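Local coordinates for protein NAD nucleotidase (PDB 3ZTV) that degrades NAD to adenosine and nicotinamide riboside, as a zinc-dependent periplasmic 5'-nucleotidase that also has NAD(P) pyrophosphatase activity, at residues I15-E26 with M262-D273. Numbering follows the deposited sequence.
With ZN (zinc ion), chain C.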
loop_
_atom_site.group_PDB
_atom_site.type_symbol
_atom_site.label_atom_id
_atom_site.label_comp_id
_atom_site.label_asym_id
_atom_site.label_seq_id
_atom_site.Cartn_x
_atom_site.Cartn_y
_atom_site.Cartn_z
ATOM N N ILE A 15 28.438 10.178 9.584
ATOM C CA ILE A 15 27.064 10.573 9.884
ATOM C C ILE A 15 26.957 11.089 11.323
ATOM O O ILE A 15 27.393 10.437 12.262
ATOM C CB ILE A 15 26.098 9.404 9.642
ATOM C CG1 ILE A 15 26.271 8.881 8.206
ATOM C CG2 ILE A 15 24.660 9.826 9.920
ATOM C CD1 ILE A 15 25.445 7.667 7.903
ATOM N N LEU A 16 26.374 12.272 11.463
ATOM C CA LEU A 16 26.154 12.924 12.759
ATOM C C LEU A 16 24.684 13.293 12.804
ATOM O O LEU A 16 24.189 13.966 11.889
ATOM C CB LEU A 16 27.012 14.183 12.871
ATOM C CG LEU A 16 28.529 13.944 12.841
ATOM C CD1 LEU A 16 29.294 15.246 12.613
ATOM C CD2 LEU A 16 28.980 13.283 14.136
ATOM N N HIS A 17 23.957 12.838 13.822
ATOM C CA HIS A 17 22.508 12.964 13.762
ATOM C C HIS A 17 21.838 13.167 15.120
ATOM O O HIS A 17 22.328 12.715 16.164
ATOM C CB HIS A 17 21.917 11.742 13.049
ATOM C CG HIS A 17 22.042 10.474 13.828
ATOM N ND1 HIS A 17 23.198 9.725 13.888
ATOM C CD2 HIS A 17 21.128 9.812 14.567
ATOM C CE1 HIS A 17 22.991 8.665 14.650
ATOM N NE2 HIS A 17 21.738 8.694 15.071
ATOM N N ILE A 18 20.722 13.894 15.088
ATOM C CA ILE A 18 19.797 13.985 16.223
ATOM C C ILE A 18 18.365 13.733 15.740
ATOM O O ILE A 18 18.099 13.701 14.518
ATOM C CB ILE A 18 19.848 15.359 16.965
ATOM C CG1 ILE A 18 19.176 16.494 16.177
ATOM C CG2 ILE A 18 21.272 15.740 17.315
ATOM C CD1 ILE A 18 18.912 17.750 17.037
ATOM N N ASN A 19 17.426 13.596 16.676
ATOM C CA ASN A 19 16.022 13.402 16.316
ATOM C C ASN A 19 15.149 13.783 17.496
ATOM O O ASN A 19 15.582 13.712 18.650
ATOM C CB ASN A 19 15.744 11.941 15.949
ATOM C CG ASN A 19 16.049 10.993 17.097
ATOM O OD1 ASN A 19 15.158 10.599 17.869
ATOM N ND2 ASN A 19 17.312 10.627 17.225
ATOM N N ASP A 20 13.919 14.206 17.210
ATOM C CA ASP A 20 12.897 14.348 18.247
ATOM C C ASP A 20 13.318 15.309 19.362
ATOM O O ASP A 20 13.124 15.048 20.558
ATOM C CB ASP A 20 12.519 12.982 18.825
ATOM C CG ASP A 20 11.822 12.099 17.805
ATOM O OD1 ASP A 20 10.578 12.206 17.646
ATOM O OD2 ASP A 20 12.511 11.297 17.142
ATOM N N HIS A 21 13.904 16.430 18.981
ATOM C CA HIS A 21 14.250 17.405 20.014
ATOM C C HIS A 21 13.030 18.091 20.651
ATOM O O HIS A 21 13.119 18.549 21.791
ATOM C CB HIS A 21 15.379 18.382 19.593
ATOM C CG HIS A 21 14.936 19.618 18.868
ATOM N ND1 HIS A 21 14.922 19.711 17.489
ATOM C CD2 HIS A 21 14.591 20.845 19.333
ATOM C CE1 HIS A 21 14.542 20.928 17.140
ATOM N NE2 HIS A 21 14.346 21.637 18.239
ATOM N N HIS A 22 11.903 18.109 19.944
ATOM C CA HIS A 22 10.622 18.535 20.537
ATOM C C HIS A 22 10.719 19.878 21.279
ATOM O O HIS A 22 10.212 20.027 22.393
ATOM C CB HIS A 22 10.088 17.446 21.464
ATOM C CG HIS A 22 9.431 16.304 20.744
ATOM N ND1 HIS A 22 8.160 16.378 20.216
ATOM C CD2 HIS A 22 9.858 15.039 20.506
ATOM C CE1 HIS A 22 7.845 15.223 19.654
ATOM N NE2 HIS A 22 8.854 14.384 19.834
ATOM N N SER A 23 11.415 20.826 20.667
ATOM C CA SER A 23 11.515 22.177 21.209
ATOM C C SER A 23 12.245 22.272 22.548
ATOM O O SER A 23 12.092 23.272 23.268
ATOM C CB SER A 23 10.128 22.843 21.282
ATOM O OG SER A 23 9.543 22.929 19.993
ATOM N N TYR A 24 13.054 21.257 22.875
ATOM C CA TYR A 24 13.878 21.297 24.088
ATOM C C TYR A 24 15.148 22.095 23.815
ATOM O O TYR A 24 16.221 21.528 23.548
ATOM C CB TYR A 24 14.221 19.890 24.589
ATOM C CG TYR A 24 13.128 19.280 25.427
ATOM C CD1 TYR A 24 11.931 18.862 24.857
ATOM C CD2 TYR A 24 13.283 19.136 26.803
ATOM C CE1 TYR A 24 10.922 18.309 25.627
ATOM C CE2 TYR A 24 12.280 18.584 27.585
ATOM C CZ TYR A 24 11.103 18.170 26.988
ATOM O OH TYR A 24 10.117 17.622 27.776
ATOM N N LEU A 25 15.036 23.414 23.882
ATOM C CA LEU A 25 16.198 24.259 23.638
ATOM C C LEU A 25 17.155 24.284 24.826
ATOM O O LEU A 25 18.364 24.445 24.655
ATOM C CB LEU A 25 15.772 25.688 23.288
ATOM C CG LEU A 25 15.577 25.982 21.797
ATOM C CD1 LEU A 25 14.609 25.010 21.139
ATOM C CD2 LEU A 25 15.126 27.420 21.588
ATOM N N GLU A 26 16.614 24.123 26.029
ATOM C CA GLU A 26 17.422 24.130 27.244
ATOM C C GLU A 26 17.681 22.697 27.680
ATOM O O GLU A 26 16.986 21.787 27.245
ATOM C CB GLU A 26 16.694 24.886 28.365
ATOM C CG GLU A 26 16.488 26.376 28.109
ATOM C CD GLU A 26 15.915 27.105 29.316
ATOM O OE1 GLU A 26 16.479 26.966 30.424
ATOM O OE2 GLU A 26 14.903 27.819 29.166
ATOM N N MET A 262 19.719 3.196 13.336
ATOM C CA MET A 262 20.002 3.785 14.642
ATOM C C MET A 262 19.188 5.047 14.899
ATOM O O MET A 262 18.858 5.780 13.968
ATOM C CB MET A 262 21.500 4.069 14.826
ATOM C CG MET A 262 22.049 5.239 14.040
ATOM S SD MET A 262 22.165 4.977 12.260
ATOM C CE MET A 262 23.192 6.386 11.833
ATOM N N GLU A 263 18.881 5.285 16.178
ATOM C CA GLU A 263 18.191 6.485 16.654
ATOM C C GLU A 263 19.087 7.162 17.697
ATOM O O GLU A 263 20.068 6.557 18.178
ATOM C CB GLU A 263 16.841 6.102 17.268
ATOM C CG GLU A 263 15.884 7.256 17.502
ATOM C CD GLU A 263 14.464 6.807 17.780
ATOM O OE1 GLU A 263 14.248 5.670 18.232
ATOM O OE2 GLU A 263 13.537 7.602 17.541
ATOM N N GLY A 264 18.745 8.405 18.047
ATOM C CA GLY A 264 19.522 9.209 18.981
ATOM C C GLY A 264 18.717 9.692 20.181
ATOM O O GLY A 264 18.768 10.871 20.559
ATOM N N TRP A 265 17.987 8.773 20.805
ATOM C CA TRP A 265 17.198 9.097 21.999
ATOM C C TRP A 265 16.186 10.203 21.662
ATOM O O TRP A 265 15.452 10.065 20.677
ATOM C CB TRP A 265 18.121 9.451 23.180
ATOM C CG TRP A 265 17.546 9.153 24.547
ATOM C CD1 TRP A 265 16.350 8.558 24.828
ATOM C CD2 TRP A 265 18.169 9.420 25.813
ATOM N NE1 TRP A 265 16.185 8.448 26.193
ATOM C CE2 TRP A 265 17.289 8.967 26.817
ATOM C CE3 TRP A 265 19.388 9.992 26.192
ATOM C CZ2 TRP A 265 17.585 9.085 28.182
ATOM C CZ3 TRP A 265 19.680 10.107 27.535
ATOM C CH2 TRP A 265 18.778 9.664 28.516
ATOM N N ALA A 266 16.120 11.280 22.447
ATOM C CA ALA A 266 15.226 12.401 22.161
ATOM C C ALA A 266 15.609 13.610 23.007
ATOM O O ALA A 266 16.542 13.548 23.814
ATOM C CB ALA A 266 13.770 12.005 22.423
ATOM N N TYR A 267 14.876 14.707 22.805
ATOM C CA TYR A 267 14.920 15.892 23.681
ATOM C C TYR A 267 16.321 16.503 23.804
ATOM O O TYR A 267 16.770 16.862 24.905
ATOM C CB TYR A 267 14.323 15.594 25.068
ATOM C CG TYR A 267 12.875 15.134 25.075
ATOM C CD1 TYR A 267 12.057 15.278 23.958
ATOM C CD2 TYR A 267 12.321 14.566 26.215
ATOM C CE1 TYR A 267 10.728 14.848 23.974
ATOM C CE2 TYR A 267 10.997 14.152 26.246
ATOM C CZ TYR A 267 10.207 14.294 25.116
ATOM O OH TYR A 267 8.890 13.875 25.125
ATOM N N SER A 268 16.988 16.631 22.660
ATOM C CA SER A 268 18.328 17.214 22.521
ATOM C C SER A 268 19.414 16.567 23.392
ATOM O O SER A 268 20.413 17.207 23.692
ATOM C CB SER A 268 18.317 18.759 22.635
ATOM O OG SER A 268 17.811 19.226 23.872
ATOM N N ALA A 269 19.258 15.285 23.729
ATOM C CA ALA A 269 20.170 14.645 24.688
ATOM C C ALA A 269 21.401 13.996 24.072
ATOM O O ALA A 269 22.406 13.827 24.773
ATOM C CB ALA A 269 19.422 13.613 25.519
ATOM N N VAL A 270 21.324 13.648 22.783
ATOM C CA VAL A 270 22.350 12.807 22.155
ATOM C C VAL A 270 22.706 13.303 20.772
ATOM O O VAL A 270 21.822 13.702 19.999
ATOM C CB VAL A 270 21.863 11.323 22.045
ATOM C CG1 VAL A 270 22.701 10.505 21.039
ATOM C CG2 VAL A 270 21.882 10.664 23.415
ATOM N N VAL A 271 23.998 13.268 20.460
ATOM C CA VAL A 271 24.457 13.354 19.081
ATOM C C VAL A 271 24.989 11.977 18.694
ATOM O O VAL A 271 25.952 11.492 19.299
ATOM C CB VAL A 271 25.543 14.434 18.903
ATOM C CG1 VAL A 271 26.235 14.288 17.543
ATOM C CG2 VAL A 271 24.944 15.831 19.057
ATOM N N GLY A 272 24.348 11.341 17.713
ATOM C CA GLY A 272 24.835 10.065 17.210
ATOM C C GLY A 272 25.955 10.289 16.207
ATOM O O GLY A 272 25.921 11.229 15.422
ATOM N N ASP A 273 26.934 9.393 16.228
ATOM C CA ASP A 273 28.192 9.542 15.486
ATOM C C ASP A 273 28.539 8.163 14.903
ATOM O O ASP A 273 28.959 7.263 15.634
ATOM C CB ASP A 273 29.227 10.011 16.522
ATOM C CG ASP A 273 30.662 10.077 16.010
ATOM O OD1 ASP A 273 30.946 9.739 14.850
ATOM O OD2 ASP A 273 31.524 10.478 16.833
HETATM ZN ZN ZN C . 8.990 12.539 18.814
HETATM O O HOH W 1 30.366 10.502 12.307
HETATM O O HOH W 2 17.162 15.411 20.141
HETATM O O HOH W 3 19.057 13.398 19.510
HETATM O O HOH W 4 17.167 19.053 26.752
HETATM O O HOH W 5 7.628 11.143 18.136
#
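The zinc-binding Asp-x-His motif of the calcineurin-like phosphoesterase fold meets segment 262-273 here, with Asp-20 and Tyr-267 in direct contact. Asp-20 and His-22 follow strand 11-18. Asp-20 OD1 binds the zinc ion at 2.0 Å and His-22 NE2 binds it at 2.1 Å. Asp-70 and a water are also ligands. The other carboxylate oxygen, Asp-20 OD2, accepts a bond from the backbone N of Asp-226.

Segment 262-273 leaves one sheet on strand 258-263 and enters the next on strand 270-278, which runs antiparallel to strand 11-18. His-17 and Gly-272 form a hydrogen-bonded pair. His-17 N donates to Gly-272 O, and Gly-272 N donates to His-17 O. The His-17 ring lies over the backbone of Gly-272, where there is no side chain to block it. Met-262 lays CG against the His-17 ring, and the bend at chi2 turns the chain so that CE comes to the ring as well.

The metal loop is tied to the connecting loop by Tyr-267 N, which donates to Asp-20 O at 2.9 Å. This bond is nearly straight, 171° at the hydrogen, but the donor sits above the carbonyl plane. A water bridges Asn-19 O and Ser-268 N. Another water joins Asn-19 N, Gly-264 O and Val-270 O.

Tyr-24 and Tyr-267 make an offset stack, with ring centroids 4.2 Å apart and planes 12° from parallel. Tyr-24 CE1 sits over the centre of the Tyr-267 ring. The zinc ligand His-22 meets Tyr-267 obliquely, with His-22 CD2 and Tyr-267 CE1 3.6 Å apart.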